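ATP-dependent Clp protease proteolytic subunit (Plasmodium falciparum, PDB 4GM2) forms a seven-subunit assembly of the catalytically inactive subunit of the apicoplast caseinolytic (Clp) protease complex, related to the ClpP serine peptidases. Local coordinates at residues A[62-70]-A[108-116]; A[169-180]-A[192-200]. All blocks are in the same frame, centred on the assembly; numbering follows the deposited sequence.

Contact 1 of 2, residues A[62-70]-A[108-116]; sequences HLYINSTGD and YGIACILAS
Ser67 OG, lying against Ala111 CB, is gripped by two backbone groups: it accepts a hydrogen bond from Gly69 N at 3.0 Å, closing an ST turn, and also bonds to the carbonyl of Ser35. With OG anti to the backbone N (chi1 179°), the hydroxyl sits beside its own carbonyl carbon, where the amide two residues on can reach it. Across the contact, Tyr108 N donates to Ser67 O at 3.2 Å. This ties the end of strand 61-67 to Tyr108, just ahead of the N-cap of helix 110-116. The helix runs nearly antiparallel to the strand, at 166°, and packs on one face of the parallel sheet of this ClpP/crotonase-like fold. Aliphatic groups make up most of the strand-helix interface. Ile65 sets its CD1 against the helix, 3.9 Å from Ala115 CB. Further back along the strand, Leu63 meets Leu114 at about a right angle, CD2 to CG at 4.0 Å. At the other end, Thr68 CG2 lies 3.9 Å from Tyr108 CD2, oblique to the ring, and Ile110 holds CG1 between its backbone N and carbonyl carbon (chi1 60°), which swings CD1 to 3.7 Å from Asp70 CB; the carboxylate goes on to Tyr137 through OD2. Val85 of helix 81-94 touches both Ile110 and Leu114. Gly109, at the helix N-cap, probably corresponds to the nucleophilic serine of active ClpP relatives. Strand and helix thus meet mainly through aliphatic surfaces, while the polar atoms at the turn are satisfied largely by backbone, consistent with a ClpP-like framework kept without the usual nucleophile.

Contact 2 of 2, residues A[169-180]-A[192-200]; sequences NTEKDTNVISNV and AVDFKLIDH
Phe195 presents one ring face to Lys172, and the pair closes the gap between the Schellman motif that ends helix 189-194 and the turn linking helices 148-170 and 174-180. Lys172 CE stands over the middle of the ring, 3.8 Å from its centroid and 13° off the normal, a CH-pi contact. The ammonium lies farther out, with NZ 5.0 Å from the same centroid, so any cation-pi attraction is weak at most. Bends at chi2 and chi4 fold the lysine chain over the ring. Phe195 carries CG anti to its backbone N (chi1 -163°), which turns the ring toward helix 174-180, where Ile177 CD1 approaches CZ obliquely at 3.8 Å. Thr170 also comes in at a slant, its CG2 3.9 Å from Phe195 CE2, while its hydroxyl turns back to Ile166 O within its own helix. Phe187 of strand 185-188 meets the same ring with the planes at about 45°. Lys196 then takes a positive phi, reversing the chain so that Ala192 O accepts from both Leu197 N and Ile198 N. Its side chain lies beside the end of helix 148-170, with CB 3.5 Å from Thr170 O. Toward solvent, Glu171 OE1 and Lys172 NZ are equally near Lys196 NZ, the carboxylate too far for a salt bridge; it probably eases the repulsion between the two lysines. On the inner side, the carbonyls of Asn169 and Lys196 share one guanidinium: Arg123 NH1 bonds to Asn169 O, and Arg123 NH2 bonds weakly to Lys196 O.

How the contacts relate
Helix 110-116 joins the two contacts, whose centres are about 15 Å apart. Contact 1 uses the side of the helix turned to strand 61-67 and lies near the middle of the chain, almost wholly buried. The segments of contact 2 pack on other residues of that helix, Leu197 touching Cys112 and Ser116, and Asn169 ND2 probably bonding to Ser116 OG at 2.9 Å. Contact 1 combines branched aliphatic packing with backbone bonding, and a second subunit packs on its segments, for example on Tyr108. Contact 2, partly open to solvent and touched by no other chain of the assembly, relies on an aromatic ring, lysine chains and loosely placed charges, with no direct hydrogen bond between its segments.

Contact 1 of 2, residues A[62-70]-A[108-116]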
ATOM      1  N   HIS A  62      18.701  13.699 -19.482  1.00 60.71           N
ATOM      2  CA  HIS A  62      18.549  15.019 -18.890  1.00 61.59           C
ATOM      3  C   HIS A  62      18.487  14.947 -17.395  1.00 61.90           C
ATOM      4  O   HIS A  62      17.453  14.599 -16.814  1.00 62.98           O
ATOM      5  CB  HIS A  62      17.321  15.714 -19.459  1.00 64.22           C
ATOM      6  CG  HIS A  62      17.344  15.842 -20.962  1.00 67.23           C
ATOM      7  ND1 HIS A  62      17.930  16.876 -21.592  1.00 68.08           N
ATOM      8  CD2 HIS A  62      16.842  15.008 -21.958  1.00 68.64           C
ATOM      9  CE1 HIS A  62      17.806  16.721 -22.922  1.00 68.79           C
ATOM     10  NE2 HIS A  62      17.141  15.575 -23.146  1.00 70.34           N
ATOM     11  N   LEU A  63      19.610  15.271 -16.762  1.00 60.62           N
ATOM     12  CA  LEU A  63      19.725  15.246 -15.311  1.00 61.63           C
ATOM     13  C   LEU A  63      19.425  16.615 -14.713  1.00 64.14           C
ATOM     14  O   LEU A  63      20.260  17.518 -14.750  1.00 65.55           O
ATOM     15  CB  LEU A  63      21.122  14.775 -14.893  1.00 59.27           C
ATOM     16  CG  LEU A  63      21.454  14.703 -13.401  1.00 57.40           C
ATOM     17  CD1 LEU A  63      20.464  13.834 -12.648  1.00 56.18           C
ATOM     18  CD2 LEU A  63      22.870  14.190 -13.205  1.00 57.67           C
ATOM     19  N   TYR A  64      18.223  16.761 -14.166  1.00 64.34           N
ATOM     20  CA  TYR A  64      17.830  17.998 -13.504  1.00 66.06           C
ATOM     21  C   TYR A  64      18.205  17.935 -12.030  1.00 65.63           C
ATOM     22  O   TYR A  64      17.941  16.933 -11.355  1.00 67.92           O
ATOM     23  CB  TYR A  64      16.328  18.247 -13.672  1.00 67.48           C
ATOM     24  CG  TYR A  64      15.927  18.678 -15.063  1.00 66.67           C
ATOM     25  CD1 TYR A  64      15.730  17.741 -16.081  1.00 66.31           C
ATOM     26  CD2 TYR A  64      15.738  20.022 -15.362  1.00 67.44           C
ATOM     27  CE1 TYR A  64      15.363  18.137 -17.358  1.00 66.31           C
ATOM     28  CE2 TYR A  64      15.372  20.429 -16.636  1.00 69.29           C
ATOM     29  CZ  TYR A  64      15.185  19.483 -17.628  1.00 67.98           C
ATOM     30  OH  TYR A  64      14.818  19.890 -18.887  1.00 69.63           O
ATOM     31  N   ILE A  65      18.819  19.004 -11.534  1.00 64.68           N
ATOM     32  CA  ILE A  65      19.341  19.015 -10.172  1.00 65.62           C
ATOM     33  C   ILE A  65      18.812  20.178  -9.352  1.00 67.23           C
ATOM     34  O   ILE A  65      18.936  21.338  -9.743  1.00 69.76           O
ATOM     35  CB  ILE A  65      20.887  19.015 -10.155  1.00 65.88           C
ATOM     36  CG1 ILE A  65      21.424  17.712 -10.763  1.00 63.70           C
ATOM     37  CG2 ILE A  65      21.407  19.184  -8.735  1.00 67.46           C
ATOM     38  CD1 ILE A  65      22.898  17.740 -11.095  1.00 63.52           C
ATOM     39  N   ASN A  66      18.202  19.844  -8.219  1.00 68.97           N
ATOM     40  CA  ASN A  66      17.830  20.818  -7.199  1.00 71.24           C
ATOM     41  C   ASN A  66      18.071  20.178  -5.838  1.00 72.46           C
ATOM     42  O   ASN A  66      17.160  19.606  -5.238  1.00 74.26           O
ATOM     43  CB  ASN A  66      16.372  21.249  -7.363  1.00 72.83           C
ATOM     44  CG  ASN A  66      16.006  22.433  -6.485  1.00 74.99           C
ATOM     45  OD1 ASN A  66      16.871  23.177  -6.028  1.00 76.72           O
ATOM     46  ND2 ASN A  66      14.713  22.614  -6.251  1.00 76.70           N
ATOM     47  N   SER A  67      19.311  20.267  -5.364  1.00 72.98           N
ATOM     48  CA  SER A  67      19.759  19.487  -4.211  1.00 73.57           C
ATOM     49  C   SER A  67      20.739  20.237  -3.318  1.00 75.08           C
ATOM     50  O   SER A  67      21.504  21.083  -3.789  1.00 74.99           O
ATOM     51  CB  SER A  67      20.413  18.191  -4.693  1.00 71.30           C
ATOM     52  OG  SER A  67      20.873  17.413  -3.606  1.00 71.68           O
ATOM     53  N   THR A  68      20.714  19.901  -2.029  1.00 77.18           N
ATOM     54  CA  THR A  68      21.662  20.442  -1.049  1.00 77.75           C
ATOM     55  C   THR A  68      22.793  19.445  -0.767  1.00 77.53           C
ATOM     56  O   THR A  68      23.534  19.580   0.214  1.00 80.88           O
ATOM     57  CB  THR A  68      20.961  20.868   0.261  1.00 79.27           C
ATOM     58  OG1 THR A  68      20.228  19.762   0.809  1.00 80.56           O
ATOM     59  CG2 THR A  68      20.004  22.027   0.004  1.00 79.49           C
ATOM     60  N   GLY A  69      22.919  18.448  -1.641  1.00 74.13           N
ATOM     61  CA  GLY A  69      24.004  17.475  -1.567  1.00 75.65           C
ATOM     62  C   GLY A  69      23.803  16.434  -0.489  1.00 78.57           C
ATOM     63  O   GLY A  69      22.731  15.839  -0.387  1.00 78.67           O
ATOM     64  N   ASP A  70      24.839  16.221   0.319  1.00 83.34           N
ATOM     65  CA  ASP A  70      24.803  15.226   1.395  1.00 84.64           C
ATOM     66  C   ASP A  70      24.451  15.812   2.761  1.00 87.64           C
ATOM     67  O   ASP A  70      24.480  15.101   3.765  1.00 89.02           O
ATOM     68  CB  ASP A  70      26.127  14.458   1.477  1.00 85.62           C
ATOM     69  CG  ASP A  70      27.307  15.344   1.851  1.00 88.64           C
ATOM     70  OD1 ASP A  70      27.243  16.574   1.634  1.00 87.90           O
ATOM     71  OD2 ASP A  70      28.310  14.798   2.360  1.00 93.24           O
ATOM     72  N   TYR A 108      24.484  22.089  -4.153  1.00 77.67           N
ATOM     73  CA  TYR A 108      25.478  22.287  -3.107  1.00 78.13           C
ATOM     74  C   TYR A 108      26.310  21.033  -2.865  1.00 77.94           C
ATOM     75  O   TYR A 108      25.803  19.915  -2.942  1.00 78.53           O
ATOM     76  CB  TYR A 108      24.809  22.717  -1.800  1.00 80.26           C
ATOM     77  CG  TYR A 108      24.025  24.014  -1.862  1.00 82.30           C
ATOM     78  CD1 TYR A 108      24.294  24.983  -2.831  1.00 82.85           C
ATOM     79  CD2 TYR A 108      23.036  24.287  -0.920  1.00 84.88           C
ATOM     80  CE1 TYR A 108      23.585  26.173  -2.874  1.00 85.36           C
ATOM     81  CE2 TYR A 108      22.321  25.476  -0.954  1.00 88.15           C
ATOM     82  CZ  TYR A 108      22.599  26.414  -1.931  1.00 88.13           C
ATOM     83  OH  TYR A 108      21.889  27.591  -1.967  1.00 91.60           O
ATOM     84  N   GLY A 109      27.595  21.232  -2.577  1.00 77.63           N
ATOM     85  CA  GLY A 109      28.498  20.142  -2.234  1.00 75.62           C
ATOM     86  C   GLY A 109      28.625  19.097  -3.320  1.00 73.73           C
ATOM     87  O   GLY A 109      29.061  19.392  -4.435  1.00 74.64           O
ATOM     88  N   ILE A 110      28.236  17.869  -2.994  1.00 72.00           N
ATOM     89  CA  ILE A 110      28.364  16.760  -3.935  1.00 69.79           C
ATOM     90  C   ILE A 110      27.395  16.910  -5.110  1.00 71.11           C
ATOM     91  O   ILE A 110      27.627  16.359  -6.190  1.00 71.48           O
ATOM     92  CB  ILE A 110      28.231  15.381  -3.247  1.00 69.31           C
ATOM     93  CG1 ILE A 110      26.862  15.222  -2.568  1.00 70.58           C
ATOM     94  CG2 ILE A 110      29.365  15.184  -2.247  1.00 69.89           C
ATOM     95  CD1 ILE A 110      26.525  13.801  -2.162  1.00 68.96           C
ATOM     96  N   ALA A 111      26.324  17.673  -4.898  1.00 71.52           N
ATOM     97  CA  ALA A 111      25.383  17.983  -5.969  1.00 72.12           C
ATOM     98  C   ALA A 111      25.997  18.959  -6.975  1.00 73.32           C
ATOM     99  O   ALA A 111      25.649  18.938  -8.157  1.00 74.22           O
ATOM    100  CB  ALA A 111      24.085  18.531  -5.403  1.00 72.79           C
ATOM    101  N   CYS A 112      26.912  19.805  -6.500  1.00 73.92           N
ATOM    102  CA  CYS A 112      27.652  20.720  -7.372  1.00 72.93           C
ATOM    103  C   CYS A 112      28.650  19.961  -8.249  1.00 72.37           C
ATOM    104  O   CYS A 112      28.783  20.254  -9.441  1.00 72.86           O
ATOM    105  CB  CYS A 112      28.370  21.792  -6.553  1.00 72.56           C
ATOM    106  SG  CYS A 112      29.212  23.056  -7.530  1.00 72.42           S
ATOM    107  N   ILE A 113      29.345  18.995  -7.651  1.00 70.84           N
ATOM    108  CA  ILE A 113      30.237  18.092  -8.381  1.00 69.87           C
ATOM    109  C   ILE A 113      29.456  17.386  -9.488  1.00 67.53           C
ATOM    110  O   ILE A 113      29.892  17.330 -10.647  1.00 67.52           O
ATOM    111  CB  ILE A 113      30.858  17.040  -7.432  1.00 70.13           C
ATOM    112  CG1 ILE A 113      31.776  17.718  -6.412  1.00 72.58           C
ATOM    113  CG2 ILE A 113      31.615  15.974  -8.215  1.00 70.04           C
ATOM    114  CD1 ILE A 113      32.081  16.869  -5.198  1.00 73.06           C
ATOM    115  N   LEU A 114      28.292  16.863  -9.117  1.00 65.70           N
ATOM    116  CA  LEU A 114      27.414  16.174 -10.048  1.00 64.68           C
ATOM    117  C   LEU A 114      27.000  17.071 -11.210  1.00 64.52           C
ATOM    118  O   LEU A 114      27.092  16.663 -12.365  1.00 63.54           O
ATOM    119  CB  LEU A 114      26.181  15.639  -9.321  1.00 64.36           C
ATOM    120  CG  LEU A 114      25.338  14.629 -10.095  1.00 62.72           C
ATOM    121  CD1 LEU A 114      26.200  13.468 -10.568  1.00 60.16           C
ATOM    122  CD2 LEU A 114      24.183  14.143  -9.234  1.00 63.00           C
ATOM    123  N   ALA A 115      26.559  18.288 -10.896  1.00 64.03           N
ATOM    124  CA  ALA A 115      26.149  19.252 -11.916  1.00 65.62           C
ATOM    125  C   ALA A 115      27.266  19.572 -12.925  1.00 67.58           C
ATOM    126  O   ALA A 115      27.028  19.607 -14.135  1.00 70.08           O
ATOM    127  CB  ALA A 115      25.624  20.524 -11.265  1.00 65.36           C
ATOM    128  N   SER A 116      28.480  19.788 -12.425  1.00 66.84           N
ATOM    129  CA  SER A 116      29.626  20.113 -13.275  1.00 67.30           C
ATOM    130  C   SER A 116      30.120  18.910 -14.085  1.00 65.92           C
ATOM    131  O   SER A 116      31.002  19.048 -14.940  1.00 67.16           O
ATOM    132  CB  SER A 116      30.776  20.656 -12.427  1.00 68.26           C
ATOM    133  OG  SER A 116      31.230  19.669 -11.511  1.00 69.53           O
TER

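Contact 2 of 2, residues A[169-180]-A[192-200]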
ATOM      1  N   ASN A 169      36.597  19.152 -14.571  1.00 79.53           N
ATOM      2  CA  ASN A 169      35.339  19.795 -14.960  1.00 77.63           C
ATOM      3  C   ASN A 169      35.474  21.298 -15.205  1.00 79.66           C
ATOM      4  O   ASN A 169      34.842  21.847 -16.111  1.00 82.51           O
ATOM      5  CB  ASN A 169      34.250  19.541 -13.906  1.00 75.27           C
ATOM      6  CG  ASN A 169      33.874  18.070 -13.777  1.00 72.61           C
ATOM      7  OD1 ASN A 169      34.339  17.223 -14.539  1.00 72.88           O
ATOM      8  ND2 ASN A 169      33.024  17.764 -12.804  1.00 69.25           N
ATOM      9  N   THR A 170      36.304  21.951 -14.399  1.00 79.46           N
ATOM     10  CA  THR A 170      36.454  23.404 -14.441  1.00 81.20           C
ATOM     11  C   THR A 170      37.654  23.858 -15.274  1.00 83.76           C
ATOM     12  O   THR A 170      37.844  25.058 -15.485  1.00 85.64           O
ATOM     13  CB  THR A 170      36.597  23.986 -13.022  1.00 82.73           C
ATOM     14  OG1 THR A 170      37.727  23.385 -12.377  1.00 84.16           O
ATOM     15  CG2 THR A 170      35.338  23.724 -12.194  1.00 79.60           C
ATOM     16  N   GLU A 171      38.450  22.895 -15.741  1.00 83.67           N
ATOM     17  CA  GLU A 171      39.670  23.151 -16.519  1.00 85.49           C
ATOM     18  C   GLU A 171      40.689  23.972 -15.735  1.00 87.37           C
ATOM     19  O   GLU A 171      41.270  24.925 -16.256  1.00 90.61           O
ATOM     20  CB  GLU A 171      39.344  23.824 -17.860  1.00 87.95           C
ATOM     21  CG  GLU A 171      38.651  22.915 -18.860  1.00 88.99           C
ATOM     22  CD  GLU A 171      38.082  23.670 -20.044  1.00 92.64           C
ATOM     23  OE1 GLU A 171      38.425  24.858 -20.224  1.00 96.53           O
ATOM     24  OE2 GLU A 171      37.285  23.070 -20.797  1.00 94.38           O
ATOM     25  N   LYS A 172      40.894  23.591 -14.477  1.00 86.02           N
ATOM     26  CA  LYS A 172      41.827  24.284 -13.591  1.00 87.69           C
ATOM     27  C   LYS A 172      42.836  23.304 -13.001  1.00 89.65           C
ATOM     28  O   LYS A 172      42.577  22.097 -12.966  1.00 88.04           O
ATOM     29  CB  LYS A 172      41.071  25.006 -12.471  1.00 85.68           C
ATOM     30  CG  LYS A 172      39.889  25.820 -12.965  1.00 84.70           C
ATOM     31  CD  LYS A 172      39.653  27.065 -12.136  1.00 86.95           C
ATOM     32  CE  LYS A 172      38.471  27.854 -12.683  1.00 88.77           C
ATOM     33  NZ  LYS A 172      38.598  28.199 -14.130  1.00 89.45           N
ATOM     34  N   ASP A 173      43.979  23.833 -12.556  1.00 93.86           N
ATOM     35  CA  ASP A 173      45.023  23.039 -11.900  1.00 96.87           C
ATOM     36  C   ASP A 173      44.533  22.460 -10.575  1.00 95.41           C
ATOM     37  O   ASP A 173      43.678  23.047  -9.914  1.00 94.57           O
ATOM     38  CB  ASP A 173      46.269  23.894 -11.641  1.00103.00           C
ATOM     39  CG  ASP A 173      46.979  24.317 -12.919  1.00106.57           C
ATOM     40  OD1 ASP A 173      46.599  23.855 -14.015  1.00106.89           O
ATOM     41  OD2 ASP A 173      47.933  25.120 -12.822  1.00110.47           O
ATOM     42  N   THR A 174      45.078  21.311 -10.184  1.00 96.36           N
ATOM     43  CA  THR A 174      44.722  20.717  -8.896  1.00 97.97           C
ATOM     44  C   THR A 174      45.195  21.580  -7.726  1.00103.17           C
ATOM     45  O   THR A 174      44.640  21.494  -6.635  1.00104.24           O
ATOM     46  CB  THR A 174      45.244  19.272  -8.725  1.00 96.87           C
ATOM     47  OG1 THR A 174      46.610  19.194  -9.146  1.00100.88           O
ATOM     48  CG2 THR A 174      44.403  18.289  -9.529  1.00 92.42           C
ATOM     49  N   ASN A 175      46.208  22.413  -7.971  1.00107.51           N
ATOM     50  CA  ASN A 175      46.727  23.364  -6.983  1.00111.37           C
ATOM     51  C   ASN A 175      45.714  24.448  -6.614  1.00110.94           C
ATOM     52  O   ASN A 175      45.528  24.754  -5.434  1.00111.86           O
ATOM     53  CB  ASN A 175      48.009  24.032  -7.491  1.00116.41           C
ATOM     54  CG  ASN A 175      49.019  23.039  -8.030  1.00120.89           C
ATOM     55  OD1 ASN A 175      48.716  22.238  -8.917  1.00119.82           O
ATOM     56  ND2 ASN A 175      50.241  23.102  -7.510  1.00126.99           N
ATOM     57  N   VAL A 176      45.076  25.031  -7.629  1.00109.26           N
ATOM     58  CA  VAL A 176      44.080  26.088  -7.428  1.00107.74           C
ATOM     59  C   VAL A 176      42.768  25.528  -6.869  1.00104.11           C
ATOM     60  O   VAL A 176      42.099  26.190  -6.075  1.00104.60           O
ATOM     61  CB  VAL A 176      43.866  26.950  -8.711  1.00108.35           C
ATOM     62  CG1 VAL A 176      43.617  26.088  -9.939  1.00106.09           C
ATOM     63  CG2 VAL A 176      42.746  27.970  -8.528  1.00107.76           C
ATOM     64  N   ILE A 177      42.421  24.305  -7.268  1.00101.44           N
ATOM     65  CA  ILE A 177      41.225  23.630  -6.759  1.00 98.12           C
ATOM     66  C   ILE A 177      41.427  23.149  -5.317  1.00101.00           C
ATOM     67  O   ILE A 177      40.531  23.293  -4.479  1.00101.21           O
ATOM     68  CB  ILE A 177      40.773  22.477  -7.692  1.00 93.74           C
ATOM     69  CG1 ILE A 177      40.298  23.029  -9.047  1.00 92.06           C
ATOM     70  CG2 ILE A 177      39.686  21.622  -7.046  1.00 91.12           C
ATOM     71  CD1 ILE A 177      39.140  24.009  -8.982  1.00 90.34           C
ATOM     72  N   SER A 178      42.605  22.596  -5.029  1.00103.66           N
ATOM     73  CA  SER A 178      42.974  22.230  -3.660  1.00104.41           C
ATOM     74  C   SER A 178      42.973  23.461  -2.752  1.00107.44           C
ATOM     75  O   SER A 178      42.527  23.394  -1.605  1.00106.29           O
ATOM     76  CB  SER A 178      44.344  21.552  -3.630  1.00105.66           C
ATOM     77  OG  SER A 178      44.665  21.100  -2.327  1.00108.49           O
ATOM     78  N   ASN A 179      43.468  24.575  -3.294  1.00111.05           N
ATOM     79  CA  ASN A 179      43.507  25.873  -2.617  1.00116.39           C
ATOM     80  C   ASN A 179      42.116  26.421  -2.294  1.00114.62           C
ATOM     81  O   ASN A 179      41.895  26.996  -1.224  1.00115.79           O
ATOM     82  CB  ASN A 179      44.281  26.871  -3.490  1.00120.92           C
ATOM     83  CG  ASN A 179      44.283  28.278  -2.926  1.00125.56           C
ATOM     84  OD1 ASN A 179      45.011  28.581  -1.979  1.00128.90           O
ATOM     85  ND2 ASN A 179      43.477  29.154  -3.522  1.00125.51           N
ATOM     86  N   VAL A 180      41.185  26.235  -3.225  1.00113.54           N
ATOM     87  CA  VAL A 180      39.832  26.771  -3.095  1.00113.61           C
ATOM     88  C   VAL A 180      38.919  25.853  -2.272  1.00112.35           C
ATOM     89  O   VAL A 180      37.793  26.227  -1.934  1.00113.57           O
ATOM     90  CB  VAL A 180      39.223  27.085  -4.483  1.00111.42           C
ATOM     91  CG1 VAL A 180      38.541  25.864  -5.088  1.00109.47           C
ATOM     92  CG2 VAL A 180      38.257  28.253  -4.390  1.00113.18           C
ATOM     93  N   ALA A 192      29.257  30.813 -11.569  1.00 85.95           N
ATOM     94  CA  ALA A 192      29.399  29.405 -11.909  1.00 82.49           C
ATOM     95  C   ALA A 192      29.806  29.226 -13.369  1.00 82.90           C
ATOM     96  O   ALA A 192      30.557  28.303 -13.692  1.00 83.51           O
ATOM     97  CB  ALA A 192      28.108  28.656 -11.616  1.00 79.92           C
ATOM     98  N   VAL A 193      29.309  30.102 -14.242  1.00 83.94           N
ATOM     99  CA  VAL A 193      29.680  30.090 -15.661  1.00 84.58           C
ATOM    100  C   VAL A 193      31.142  30.508 -15.812  1.00 87.93           C
ATOM    101  O   VAL A 193      31.890  29.899 -16.584  1.00 88.16           O
ATOM    102  CB  VAL A 193      28.761  30.999 -16.517  1.00 84.47           C
ATOM    103  CG1 VAL A 193      29.318  31.193 -17.921  1.00 83.27           C
ATOM    104  CG2 VAL A 193      27.361  30.412 -16.599  1.00 82.62           C
ATOM    105  N   ASP A 194      31.534  31.531 -15.054  1.00 91.38           N
ATOM    106  CA  ASP A 194      32.890  32.078 -15.084  1.00 95.55           C
ATOM    107  C   ASP A 194      33.919  31.081 -14.552  1.00 92.53           C
ATOM    108  O   ASP A 194      35.015  30.958 -15.099  1.00 93.90           O
ATOM    109  CB  ASP A 194      32.957  33.381 -14.282  1.00100.86           C
ATOM    110  CG  ASP A 194      34.085  34.289 -14.732  1.00107.82           C
ATOM    111  OD1 ASP A 194      35.040  34.499 -13.953  1.00109.38           O
ATOM    112  OD2 ASP A 194      34.016  34.793 -15.873  1.00112.55           O
ATOM    113  N   PHE A 195      33.554  30.368 -13.489  1.00 89.97           N
ATOM    114  CA  PHE A 195      34.434  29.375 -12.875  1.00 88.61           C
ATOM    115  C   PHE A 195      34.443  28.074 -13.679  1.00 88.15           C
ATOM    116  O   PHE A 195      35.219  27.159 -13.389  1.00 87.92           O
ATOM    117  CB  PHE A 195      34.014  29.115 -11.424  1.00 84.95           C
ATOM    118  CG  PHE A 195      35.072  28.444 -10.592  1.00 82.98           C
ATOM    119  CD1 PHE A 195      36.132  29.176 -10.064  1.00 84.52           C
ATOM    120  CD2 PHE A 195      35.003  27.080 -10.320  1.00 79.13           C
ATOM    121  CE1 PHE A 195      37.104  28.564  -9.292  1.00 83.30           C
ATOM    122  CE2 PHE A 195      35.974  26.460  -9.550  1.00 78.38           C
ATOM    123  CZ  PHE A 195      37.026  27.202  -9.036  1.00 81.47           C
ATOM    124  N   LYS A 196      33.583  28.015 -14.698  1.00 87.42           N
ATOM    125  CA  LYS A 196      33.449  26.858 -15.595  1.00 84.77           C
ATOM    126  C   LYS A 196      32.855  25.614 -14.931  1.00 80.88           C
ATOM    127  O   LYS A 196      33.129  24.488 -15.348  1.00 79.70           O
ATOM    128  CB  LYS A 196      34.769  26.549 -16.315  1.00 86.30           C
ATOM    129  CG  LYS A 196      34.915  27.285 -17.635  1.00 89.87           C
ATOM    130  CD  LYS A 196      36.355  27.337 -18.115  1.00 91.98           C
ATOM    131  CE  LYS A 196      37.027  28.636 -17.705  1.00 96.08           C
ATOM    132  NZ  LYS A 196      38.282  28.849 -18.474  1.00100.95           N
ATOM    133  N   LEU A 197      32.037  25.834 -13.904  1.00 79.08           N
ATOM    134  CA  LEU A 197      31.211  24.783 -13.318  1.00 77.29           C
ATOM    135  C   LEU A 197      30.025  24.495 -14.231  1.00 78.31           C
ATOM    136  O   LEU A 197      29.488  23.386 -14.258  1.00 78.15           O
ATOM    137  CB  LEU A 197      30.686  25.221 -11.947  1.00 75.04           C
ATOM    138  CG  LEU A 197      31.578  25.105 -10.710  1.00 74.18           C
ATOM    139  CD1 LEU A 197      30.943  25.846  -9.543  1.00 74.33           C
ATOM    140  CD2 LEU A 197      31.835  23.650 -10.342  1.00 71.06           C
ATOM    141  N   ILE A 198      29.633  25.525 -14.975  1.00 82.51           N
ATOM    142  CA  ILE A 198      28.414  25.551 -15.768  1.00 81.68           C
ATOM    143  C   ILE A 198      28.778  26.190 -17.109  1.00 82.84           C
ATOM    144  O   ILE A 198      29.761  26.932 -17.203  1.00 84.97           O
ATOM    145  CB  ILE A 198      27.331  26.389 -15.033  1.00 83.26           C
ATOM    146  CG1 ILE A 198      26.796  25.643 -13.799  1.00 81.87           C
ATOM    147  CG2 ILE A 198      26.198  26.821 -15.958  1.00 86.16           C
ATOM    148  CD1 ILE A 198      26.079  24.337 -14.082  1.00 79.27           C
ATOM    149  N   ASP A 199      27.991  25.894 -18.139  1.00 79.84           N
ATOM    150  CA  ASP A 199      28.240  26.425 -19.471  1.00 79.79           C
ATOM    151  C   ASP A 199      27.321  27.587 -19.845  1.00 82.11           C
ATOM    152  O   ASP A 199      27.798  28.643 -20.264  1.00 85.31           O
ATOM    153  CB  ASP A 199      28.143  25.306 -20.508  1.00 79.17           C
ATOM    154  CG  ASP A 199      29.187  24.233 -20.296  1.00 78.81           C
ATOM    155  OD1 ASP A 199      30.388  24.570 -20.321  1.00 79.52           O
ATOM    156  OD2 ASP A 199      28.811  23.055 -20.109  1.00 77.91           O
ATOM    157  N   HIS A 200      26.012  27.391 -19.696  1.00 81.59           N
ATOM    158  CA  HIS A 200      25.026  28.377 -20.142  1.00 83.91           C
ATOM    159  C   HIS A 200      23.960  28.638 -19.123  1.00 84.08           C
ATOM    160  O   HIS A 200      23.574  27.745 -18.361  1.00 81.52           O
ATOM    161  CB  HIS A 200      24.364  27.932 -21.445  1.00 85.39           C
ATOM    162  CG  HIS A 200      25.340  27.523 -22.523  1.00 87.63           C
ATOM    163  ND1 HIS A 200      26.142  28.406 -23.150  1.00 89.93           N
ATOM    164  CD2 HIS A 200      25.615  26.276 -23.080  1.00 86.01           C
ATOM    165  CE1 HIS A 200      26.896  27.758 -24.059  1.00 90.36           C
ATOM    166  NE2 HIS A 200      26.572  26.454 -24.015  1.00 89.54           N
TER